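Local atomic coordinates of dihydropteroate synthase (Anaplasma phagocytophilum, PDB entry 6UCZ), a protein that probably catalyses the joining of a dihydropterin pyrophosphate to p-aminobenzoate to give dihydropteroate, a folate precursor, and here binds pterin-6-yl-methyl-monophosphate. Residues A[95-100]-A[127-132]; A[119-124]-A[141-146]; A[191-196]-A[200-205]. One frame throughout, in Å; residues are numbered along the deposited sequence.

Contact 1 of 3, residues A[95-100]-A[127-132]; sequences EVLPEI and LGVDYI
The pyrrolidine ring of Pro98, puckered C-gamma exo, is the nearest thing to a flat group in a contact that has none, and its CG–CD edge meets Leu127, whose CD1 methyl lies 4.0 Å from Pro98 CD and as far from Pro98 CG. Within a TIM barrel, helix 97-106 packs here against the end of helix 118-127 and the loop that follows it: Leu97 and Pro98 lie near the start of the former, Leu127 close to the end of the latter. The same Leu127 CD1 comes within 3.9 Å of Leu97 CB and also touches CG and CD2, so it sits in the angle between two consecutive residues. Leu97 turns its CG to the side remote from its own backbone N (chi1 -152°), which sends its isobutyl group inward, where Ala124 and Val72 of strand 69-73 also receive it. Gly128, with positive phi, ends helix 118-127 in a Schellman motif and lets the chain turn back toward strand 131-134. Val129, just beyond, packs on Val111 and Ile113 of the adjacent strand and extends the apolar patch. No hydrogen bond joins the segments, and the patch ends in a looser touch, Leu97 CD1 to Val129 CG1 at 4.4 Å.

Contact 2 of 3, residues A[119-124]-A[141-146]; sequences KTAELA and PDMPAI
Apolar packing carries the meeting of Glu122 and Ile146, the nearest pair along the two backbones. Ile146 sets its CD1 methyl against the aliphatic part of the glutamate, 3.8 Å from Glu122 CB, and the two side chains cross at about a right angle. With chi2 at -44°, the isoleucine chain folds so that CD1 follows the glutamate out as far as its carboxylate carbon. Its other branch, CG2, rests instead on the helix backbone, 3.9 Å from Glu122 N, and reaches the methyl of Ala121. A second apolar touch is made by Met143, where the bend at chi2 (65°) brings SD to within 3.9 Å of Ala121 CB. That small alanine thus receives both a thioether and a branched methyl, and Ile132 of strand 131-134 backs both Ala121 and Met143 from the barrel wall.

Charge interactions stay within helix 118-127. Lys119 NZ forms a hydrogen-bonded salt bridge with Glu122 OE1 at 3.1 Å, approaching from above the carboxylate plane, 36° out of it. Glu122 OE2 has a further, long and weak ion pair with Lys126. An extended glutamate can therefore use its methylenes against Ile146 while OE1 is bound by Lys119.

Two helices that flank strand 131-134 in sequence, one entering it and one leaving it, pack here through apolar contacts with no hydrogen bond between the segments, as successive helices do around a TIM barrel.

Contact 3 of 3, residues A[191-196]-A[200-205]; sequences TLIAQG and ERIILD. With PMM (pterin-6-yl-methyl-monophosphate), chain C.
Ile202 gives up the most surface here, by pressing its CD1 methyl against the last turn of helix 174-194. Leu192 is its main partner: Ile202 CD1 lies 3.8 Å from Leu192 CD1, and the leucine methyl also reaches CG1 and CG2 of the isoleucine, so it touches both branches. Ile193 completes the trio from the outer side, its CG1 standing 3.9 Å from Ile202 CD1 with the two chains nearly perpendicular. Since Ile202 holds CG1 anti to its carbonyl carbon (chi1 -62°), this longer branch is the one that runs between the two helix residues. The helix then ends in a Schellman motif, Gly196 taking the positive phi, and a short connection leads into strand 202-205.

Along that strand the side chains alternate: Ile202 faces the helix, whereas Asp205 belongs to the ligand pocket. Its OD2 accepts two hydrogen bonds from the bound pterin, from PMM N3 at 2.7 Å (152° at the hydrogen) and from PMM N2 at 2.9 Å, while OD1 is held by Gly207 N. This is an alpha-to-beta connection of the (beta/alpha)8 barrel, with Asp205 at the C-terminal end of the strand, where the pterin site lies.

Overall arrangement
All three contacts lie in one TIM barrel, yet they differ in depth. Contacts 1 and 2 are partly buried and set chiefly helix against helix, with a loop residue in contact 1, whereas contact 3 is a buried junction of helix and strand. Contacts 1 and 2 share helix 118-127 and interleave along the chain; they touch through Leu97 on Ala124 and Val129 on the Ala124 backbone, and Ile132 of strand 131-134, in contact 1, packs on Ala121 and Met143 of contact 2. Contact 2 meets contact 3 where Pro144 packs on Leu192 and Gln195. Each interface is apolar across its segments; contact 2 adds a salt bridge within one helix, and contact 3 alone includes a direct ligand bond.

Contact 1 of 3, residues A[95-100]-A[127-132]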
loop_
_atom_site.group_PDB
_atom_site.type_symbol
_atom_site.label_atom_id
_atom_site.label_comp_id
_atom_site.label_asym_id
_atom_site.label_seq_id
_atom_site.Cartn_x
_atom_site.Cartn_y
_atom_site.Cartn_z
ATOM N N GLU A 95 4.737 -16.013 -13.059
ATOM C CA GLU A 95 5.804 -15.944 -14.049
ATOM C C GLU A 95 6.850 -14.892 -13.692
ATOM O O GLU A 95 8.009 -15.008 -14.101
ATOM C CB GLU A 95 5.216 -15.618 -15.424
ATOM C CG GLU A 95 4.197 -16.616 -15.946
ATOM C CD GLU A 95 4.800 -17.967 -16.268
ATOM O OE1 GLU A 95 6.017 -18.034 -16.558
ATOM O OE2 GLU A 95 4.049 -18.964 -16.237
ATOM N N VAL A 96 6.470 -13.867 -12.932
ATOM C CA VAL A 96 7.364 -12.758 -12.651
ATOM C C VAL A 96 7.869 -12.763 -11.214
ATOM O O VAL A 96 8.991 -12.306 -10.964
ATOM C CB VAL A 96 6.670 -11.418 -12.973
ATOM C CG1 VAL A 96 6.092 -11.452 -14.360
ATOM C CG2 VAL A 96 5.569 -11.128 -11.960
ATOM N N LEU A 97 7.084 -13.283 -10.276
ATOM C CA LEU A 97 7.408 -13.131 -8.862
ATOM C C LEU A 97 8.698 -13.840 -8.447
ATOM O O LEU A 97 9.440 -13.268 -7.629
ATOM C CB LEU A 97 6.193 -13.593 -8.045
ATOM C CG LEU A 97 5.917 -13.023 -6.655
ATOM C CD1 LEU A 97 5.967 -11.495 -6.683
ATOM C CD2 LEU A 97 4.533 -13.488 -6.182
ATOM N N PRO A 98 9.029 -15.048 -8.931
ATOM C CA PRO A 98 10.324 -15.635 -8.543
ATOM C C PRO A 98 11.527 -14.786 -8.937
ATOM O O PRO A 98 12.451 -14.629 -8.129
ATOM C CB PRO A 98 10.324 -16.991 -9.264
ATOM C CG PRO A 98 8.904 -17.331 -9.454
ATOM C CD PRO A 98 8.235 -15.997 -9.730
ATOM N N GLU A 99 11.552 -14.245 -10.158
ATOM C CA GLU A 99 12.697 -13.436 -10.571
ATOM C C GLU A 99 12.738 -12.112 -9.823
ATOM O O GLU A 99 13.813 -11.660 -9.417
ATOM C CB GLU A 99 12.674 -13.193 -12.083
ATOM C CG GLU A 99 13.546 -14.151 -12.888
ATOM C CD GLU A 99 15.013 -14.089 -12.496
ATOM O OE1 GLU A 99 15.735 -13.187 -12.973
ATOM O OE2 GLU A 99 15.442 -14.942 -11.697
ATOM N N ILE A 100 11.577 -11.484 -9.616
ATOM C CA ILE A 100 11.522 -10.235 -8.864
ATOM C C ILE A 100 12.029 -10.450 -7.446
ATOM O O ILE A 100 12.803 -9.642 -6.918
ATOM C CB ILE A 100 10.089 -9.669 -8.878
ATOM C CG1 ILE A 100 9.713 -9.188 -10.282
ATOM C CG2 ILE A 100 9.910 -8.555 -7.827
ATOM C CD1 ILE A 100 8.221 -8.909 -10.460
ATOM N N LEU A 127 6.915 -18.302 -2.186
ATOM C CA LEU A 127 8.012 -17.909 -3.062
ATOM C C LEU A 127 9.040 -17.045 -2.343
ATOM O O LEU A 127 10.177 -16.928 -2.819
ATOM C CB LEU A 127 7.480 -17.170 -4.291
ATOM C CG LEU A 127 6.711 -18.011 -5.301
ATOM C CD1 LEU A 127 6.284 -17.151 -6.481
ATOM C CD2 LEU A 127 7.574 -19.202 -5.749
ATOM N N GLY A 128 8.679 -16.458 -1.207
ATOM C CA GLY A 128 9.643 -15.719 -0.423
ATOM C C GLY A 128 9.381 -14.240 -0.229
ATOM O O GLY A 128 10.308 -13.519 0.157
ATOM N N VAL A 129 8.158 -13.755 -0.499
ATOM C CA VAL A 129 7.899 -12.328 -0.291
ATOM C C VAL A 129 7.943 -12.005 1.200
ATOM O O VAL A 129 7.833 -12.877 2.069
ATOM C CB VAL A 129 6.580 -11.833 -0.921
ATOM C CG1 VAL A 129 6.547 -12.116 -2.410
ATOM C CG2 VAL A 129 5.346 -12.403 -0.210
ATOM N N ASP A 130 8.152 -10.724 1.488
ATOM C CA ASP A 130 8.361 -10.220 2.838
ATOM C C ASP A 130 7.125 -9.587 3.452
ATOM O O ASP A 130 7.019 -9.545 4.681
ATOM C CB ASP A 130 9.497 -9.189 2.829
ATOM C CG ASP A 130 10.782 -9.764 2.266
ATOM O OD1 ASP A 130 11.479 -10.455 3.027
ATOM O OD2 ASP A 130 11.067 -9.562 1.068
ATOM N N TYR A 131 6.207 -9.080 2.636
ATOM C CA TYR A 131 5.008 -8.417 3.126
ATOM C C TYR A 131 3.792 -8.953 2.399
ATOM O O TYR A 131 3.853 -9.215 1.195
ATOM C CB TYR A 131 5.017 -6.880 2.890
ATOM C CG TYR A 131 6.158 -6.086 3.476
ATOM C CD1 TYR A 131 7.407 -6.063 2.871
ATOM C CD2 TYR A 131 5.956 -5.296 4.596
ATOM C CE1 TYR A 131 8.450 -5.308 3.407
ATOM C CE2 TYR A 131 6.971 -4.545 5.134
ATOM C CZ TYR A 131 8.216 -4.545 4.539
ATOM O OH TYR A 131 9.210 -3.786 5.100
ATOM N N ILE A 132 2.683 -9.076 3.125
ATOM C CA ILE A 132 1.361 -9.062 2.513
ATOM C C ILE A 132 0.848 -7.629 2.543
ATOM O O ILE A 132 0.701 -7.032 3.617
ATOM C CB ILE A 132 0.372 -9.982 3.238
ATOM C CG1 ILE A 132 0.916 -11.401 3.409
ATOM C CG2 ILE A 132 -0.963 -10.006 2.474
ATOM C CD1 ILE A 132 0.020 -12.250 4.282
#

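Contact 2 of 3, residues A[119-124]-A[141-146]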
loop_
_atom_site.group_PDB
_atom_site.type_symbol
_atom_site.label_atom_id
_atom_site.label_comp_id
_atom_site.label_asym_id
_atom_site.label_seq_id
_atom_site.Cartn_x
_atom_site.Cartn_y
_atom_site.Cartn_z
ATOM N N LYS A 119 -5.163 -16.920 -0.710
ATOM C CA LYS A 119 -4.420 -17.934 -1.457
ATOM C C LYS A 119 -3.259 -17.320 -2.223
ATOM O O LYS A 119 -2.164 -17.892 -2.269
ATOM C CB LYS A 119 -5.347 -18.668 -2.423
ATOM C CG LYS A 119 -4.686 -19.821 -3.183
ATOM C CD LYS A 119 -3.900 -20.767 -2.284
ATOM C CE LYS A 119 -4.789 -21.819 -1.652
ATOM N NZ LYS A 119 -4.010 -23.046 -1.310
ATOM N N THR A 120 -3.479 -16.156 -2.829
ATOM C CA THR A 120 -2.386 -15.489 -3.524
ATOM C C THR A 120 -1.293 -15.081 -2.548
ATOM O O THR A 120 -0.104 -15.274 -2.825
ATOM C CB THR A 120 -2.922 -14.289 -4.301
ATOM O OG1 THR A 120 -3.666 -14.767 -5.434
ATOM C CG2 THR A 120 -1.779 -13.374 -4.761
ATOM N N ALA A 121 -1.675 -14.546 -1.384
ATOM C CA ALA A 121 -0.675 -14.212 -0.377
ATOM C C ALA A 121 0.099 -15.449 0.045
ATOM O O ALA A 121 1.325 -15.403 0.179
ATOM C CB ALA A 121 -1.331 -13.551 0.833
ATOM N N GLU A 122 -0.603 -16.579 0.226
ATOM C CA GLU A 122 0.054 -17.815 0.628
ATOM C C GLU A 122 1.041 -18.293 -0.430
ATOM O O GLU A 122 2.153 -18.729 -0.104
ATOM C CB GLU A 122 -1.003 -18.892 0.901
ATOM C CG GLU A 122 -0.449 -20.257 1.213
ATOM C CD GLU A 122 -1.545 -21.271 1.428
ATOM O OE1 GLU A 122 -2.558 -21.209 0.702
ATOM O OE2 GLU A 122 -1.397 -22.118 2.327
ATOM N N LEU A 123 0.647 -18.248 -1.706
ATOM C CA LEU A 123 1.555 -18.690 -2.757
ATOM C C LEU A 123 2.749 -17.755 -2.870
ATOM O O LEU A 123 3.894 -18.205 -3.011
ATOM C CB LEU A 123 0.807 -18.788 -4.084
ATOM C CG LEU A 123 -0.160 -19.977 -4.169
ATOM C CD1 LEU A 123 -0.926 -19.966 -5.479
ATOM C CD2 LEU A 123 0.576 -21.302 -3.984
ATOM N N ALA A 124 2.501 -16.448 -2.777
ATOM C CA ALA A 124 3.591 -15.486 -2.838
ATOM C C ALA A 124 4.528 -15.663 -1.653
ATOM O O ALA A 124 5.754 -15.600 -1.806
ATOM C CB ALA A 124 3.025 -14.060 -2.882
ATOM N N PRO A 141 -11.534 -13.882 4.736
ATOM C CA PRO A 141 -11.462 -14.324 6.142
ATOM C C PRO A 141 -10.307 -15.273 6.438
ATOM O O PRO A 141 -10.022 -15.513 7.618
ATOM C CB PRO A 141 -12.815 -15.012 6.372
ATOM C CG PRO A 141 -13.683 -14.568 5.245
ATOM C CD PRO A 141 -12.778 -14.312 4.084
ATOM N N ASP A 142 -9.663 -15.840 5.420
ATOM C CA ASP A 142 -8.494 -16.688 5.614
ATOM C C ASP A 142 -7.200 -15.898 5.675
ATOM O O ASP A 142 -6.140 -16.492 5.909
ATOM C CB ASP A 142 -8.380 -17.730 4.498
ATOM C CG ASP A 142 -9.447 -18.794 4.587
ATOM O OD1 ASP A 142 -9.869 -19.125 5.721
ATOM O OD2 ASP A 142 -9.870 -19.291 3.522
ATOM N N MET A 143 -7.244 -14.588 5.424
ATOM C CA MET A 143 -6.003 -13.821 5.443
ATOM C C MET A 143 -5.296 -13.893 6.795
ATOM O O MET A 143 -4.067 -14.079 6.798
ATOM C CB MET A 143 -6.261 -12.363 5.023
ATOM C CG MET A 143 -4.978 -11.605 4.679
ATOM S SD MET A 143 -4.121 -12.264 3.229
ATOM C CE MET A 143 -4.890 -11.407 1.853
ATOM N N PRO A 144 -5.972 -13.779 7.949
ATOM C CA PRO A 144 -5.230 -13.855 9.225
ATOM C C PRO A 144 -4.474 -15.159 9.429
ATOM O O PRO A 144 -3.344 -15.143 9.933
ATOM C CB PRO A 144 -6.333 -13.665 10.274
ATOM C CG PRO A 144 -7.371 -12.851 9.562
ATOM C CD PRO A 144 -7.379 -13.391 8.168
ATOM N N ALA A 145 -5.062 -16.293 9.050
ATOM C CA ALA A 145 -4.370 -17.565 9.212
ATOM C C ALA A 145 -3.110 -17.609 8.356
ATOM O O ALA A 145 -2.065 -18.093 8.803
ATOM C CB ALA A 145 -5.310 -18.724 8.861
ATOM N N ILE A 146 -3.182 -17.073 7.133
ATOM C CA ILE A 146 -2.016 -17.042 6.251
ATOM C C ILE A 146 -0.912 -16.167 6.837
ATOM O O ILE A 146 0.262 -16.552 6.855
ATOM C CB ILE A 146 -2.417 -16.557 4.845
ATOM C CG1 ILE A 146 -3.261 -17.610 4.137
ATOM C CG2 ILE A 146 -1.177 -16.250 4.019
ATOM C CD1 ILE A 146 -2.717 -18.998 4.300
#

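Contact 3 of 3, residues A[191-196]-A[200-205]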
loop_
_atom_site.group_PDB
_atom_site.type_symbol
_atom_site.label_atom_id
_atom_site.label_comp_id
_atom_site.label_asym_id
_atom_site.label_seq_id
_atom_site.Cartn_x
_atom_site.Cartn_y
_atom_site.Cartn_z
ATOM N N THR A 191 -8.451 -8.966 15.170
ATOM C CA THR A 191 -8.609 -10.259 14.514
ATOM C C THR A 191 -7.256 -10.916 14.267
ATOM O O THR A 191 -7.068 -12.106 14.552
ATOM C CB THR A 191 -9.384 -10.085 13.208
ATOM O OG1 THR A 191 -10.695 -9.583 13.504
ATOM C CG2 THR A 191 -9.501 -11.408 12.465
ATOM N N LEU A 192 -6.299 -10.149 13.747
ATOM C CA LEU A 192 -4.978 -10.694 13.443
ATOM C C LEU A 192 -4.281 -11.216 14.695
ATOM O O LEU A 192 -3.738 -12.327 14.702
ATOM C CB LEU A 192 -4.120 -9.614 12.773
ATOM C CG LEU A 192 -4.517 -9.164 11.366
ATOM C CD1 LEU A 192 -3.768 -7.892 10.970
ATOM C CD2 LEU A 192 -4.235 -10.278 10.383
ATOM N N ILE A 193 -4.253 -10.403 15.754
ATOM C CA ILE A 193 -3.560 -10.789 16.981
ATOM C C ILE A 193 -4.207 -12.017 17.598
ATOM O O ILE A 193 -3.516 -12.929 18.074
ATOM C CB ILE A 193 -3.530 -9.609 17.970
ATOM C CG1 ILE A 193 -2.720 -8.449 17.391
ATOM C CG2 ILE A 193 -2.959 -10.042 19.313
ATOM C CD1 ILE A 193 -2.681 -7.229 18.300
ATOM N N ALA A 194 -5.541 -12.065 17.602
ATOM C CA ALA A 194 -6.230 -13.230 18.151
ATOM C C ALA A 194 -5.900 -14.497 17.375
ATOM O O ALA A 194 -5.890 -15.591 17.947
ATOM C CB ALA A 194 -7.740 -12.998 18.160
ATOM N N GLN A 195 -5.610 -14.373 16.083
ATOM C CA GLN A 195 -5.318 -15.520 15.238
ATOM C C GLN A 195 -3.828 -15.804 15.136
ATOM O O GLN A 195 -3.423 -16.633 14.314
ATOM C CB GLN A 195 -5.922 -15.301 13.852
ATOM C CG GLN A 195 -7.442 -15.272 13.874
ATOM C CD GLN A 195 -8.064 -15.594 12.534
ATOM O OE1 GLN A 195 -7.645 -16.520 11.840
ATOM N NE2 GLN A 195 -9.066 -14.808 12.149
ATOM N N GLY A 196 -3.009 -15.129 15.935
ATOM C CA GLY A 196 -1.606 -15.457 16.057
ATOM C C GLY A 196 -0.635 -14.572 15.309
ATOM O O GLY A 196 0.529 -14.960 15.162
ATOM N N GLU A 200 3.869 -6.443 16.354
ATOM C CA GLU A 200 4.875 -5.645 15.659
ATOM C C GLU A 200 4.828 -5.801 14.143
ATOM O O GLU A 200 5.324 -4.925 13.431
ATOM C CB GLU A 200 6.278 -5.997 16.165
ATOM C CG GLU A 200 6.519 -5.649 17.632
ATOM C CD GLU A 200 5.978 -6.698 18.580
ATOM O OE1 GLU A 200 6.303 -7.883 18.386
ATOM O OE2 GLU A 200 5.218 -6.348 19.504
ATOM N N ARG A 201 4.248 -6.879 13.624
ATOM C CA ARG A 201 4.256 -7.099 12.183
ATOM C C ARG A 201 3.069 -6.480 11.450
ATOM O O ARG A 201 2.957 -6.670 10.234
ATOM C CB ARG A 201 4.353 -8.593 11.874
ATOM C CG ARG A 201 5.721 -9.161 12.210
ATOM C CD ARG A 201 5.741 -10.651 12.164
ATOM N NE ARG A 201 7.058 -11.177 12.519
ATOM C CZ ARG A 201 7.268 -12.394 13.014
ATOM N NH1 ARG A 201 6.244 -13.210 13.219
ATOM N NH2 ARG A 201 8.504 -12.795 13.308
ATOM N N ILE A 202 2.192 -5.745 12.138
ATOM C CA ILE A 202 0.976 -5.201 11.534
ATOM C C ILE A 202 1.204 -3.740 11.162
ATOM O O ILE A 202 1.646 -2.943 11.998
ATOM C CB ILE A 202 -0.223 -5.334 12.485
ATOM C CG1 ILE A 202 -0.499 -6.808 12.789
ATOM C CG2 ILE A 202 -1.448 -4.662 11.863
ATOM C CD1 ILE A 202 -1.485 -7.029 13.925
ATOM N N ILE A 203 0.836 -3.373 9.930
ATOM C CA ILE A 203 0.985 -2.019 9.402
ATOM C C ILE A 203 -0.382 -1.510 8.957
ATOM O O ILE A 203 -1.146 -2.244 8.320
ATOM C CB ILE A 203 1.986 -2.005 8.225
ATOM C CG1 ILE A 203 3.339 -2.586 8.662
ATOM C CG2 ILE A 203 2.156 -0.614 7.671
ATOM C CD1 ILE A 203 4.169 -3.153 7.504
ATOM N N LEU A 204 -0.689 -0.246 9.271
ATOM C CA LEU A 204 -2.013 0.326 9.019
ATOM C C LEU A 204 -1.970 1.338 7.881
ATOM O O LEU A 204 -1.078 2.187 7.831
ATOM C CB LEU A 204 -2.561 1.015 10.273
ATOM C CG LEU A 204 -2.625 0.160 11.542
ATOM C CD1 LEU A 204 -3.228 0.933 12.708
ATOM C CD2 LEU A 204 -3.397 -1.134 11.281
ATOM N N ASP A 205 -2.959 1.270 6.992
ATOM C CA ASP A 205 -3.040 2.151 5.823
ATOM C C ASP A 205 -4.466 2.675 5.715
ATOM O O ASP A 205 -5.419 1.865 5.673
ATOM C CB ASP A 205 -2.612 1.383 4.565
ATOM C CG ASP A 205 -2.581 2.236 3.305
ATOM O OD1 ASP A 205 -3.393 3.188 3.149
ATOM O OD2 ASP A 205 -1.740 1.922 2.432
HETATM N N5 PMM C . -3.728 1.854 -3.524
HETATM C C6 PMM C . -3.882 1.053 -4.583
HETATM C C7 PMM C . -3.523 -0.281 -4.525
HETATM N N8 PMM C . -3.019 -0.878 -3.439
HETATM N N1 PMM C . -2.328 -0.682 -1.274
HETATM C C2 PMM C . -2.161 0.057 -0.184
HETATM N N2 PMM C . -1.672 -0.501 0.929
HETATM N N3 PMM C . -2.482 1.387 -0.125
HETATM C C4 PMM C . -3.022 2.116 -1.160
HETATM O O4 PMM C . -3.309 3.304 -1.021
HETATM C C4A PMM C . -3.226 1.330 -2.395
HETATM C C8A PMM C . -2.867 -0.067 -2.386
HETATM C C9 PMM C . -4.518 1.680 -5.798
HETATM O O10 PMM C . -3.584 2.599 -6.401
HETATM P PA PMM C . -2.851 2.290 -7.810
HETATM O O1P PMM C . -2.145 3.609 -8.165
HETATM O O2P PMM C . -3.937 2.072 -8.855
HETATM O O3P PMM C . -1.922 1.131 -7.665
#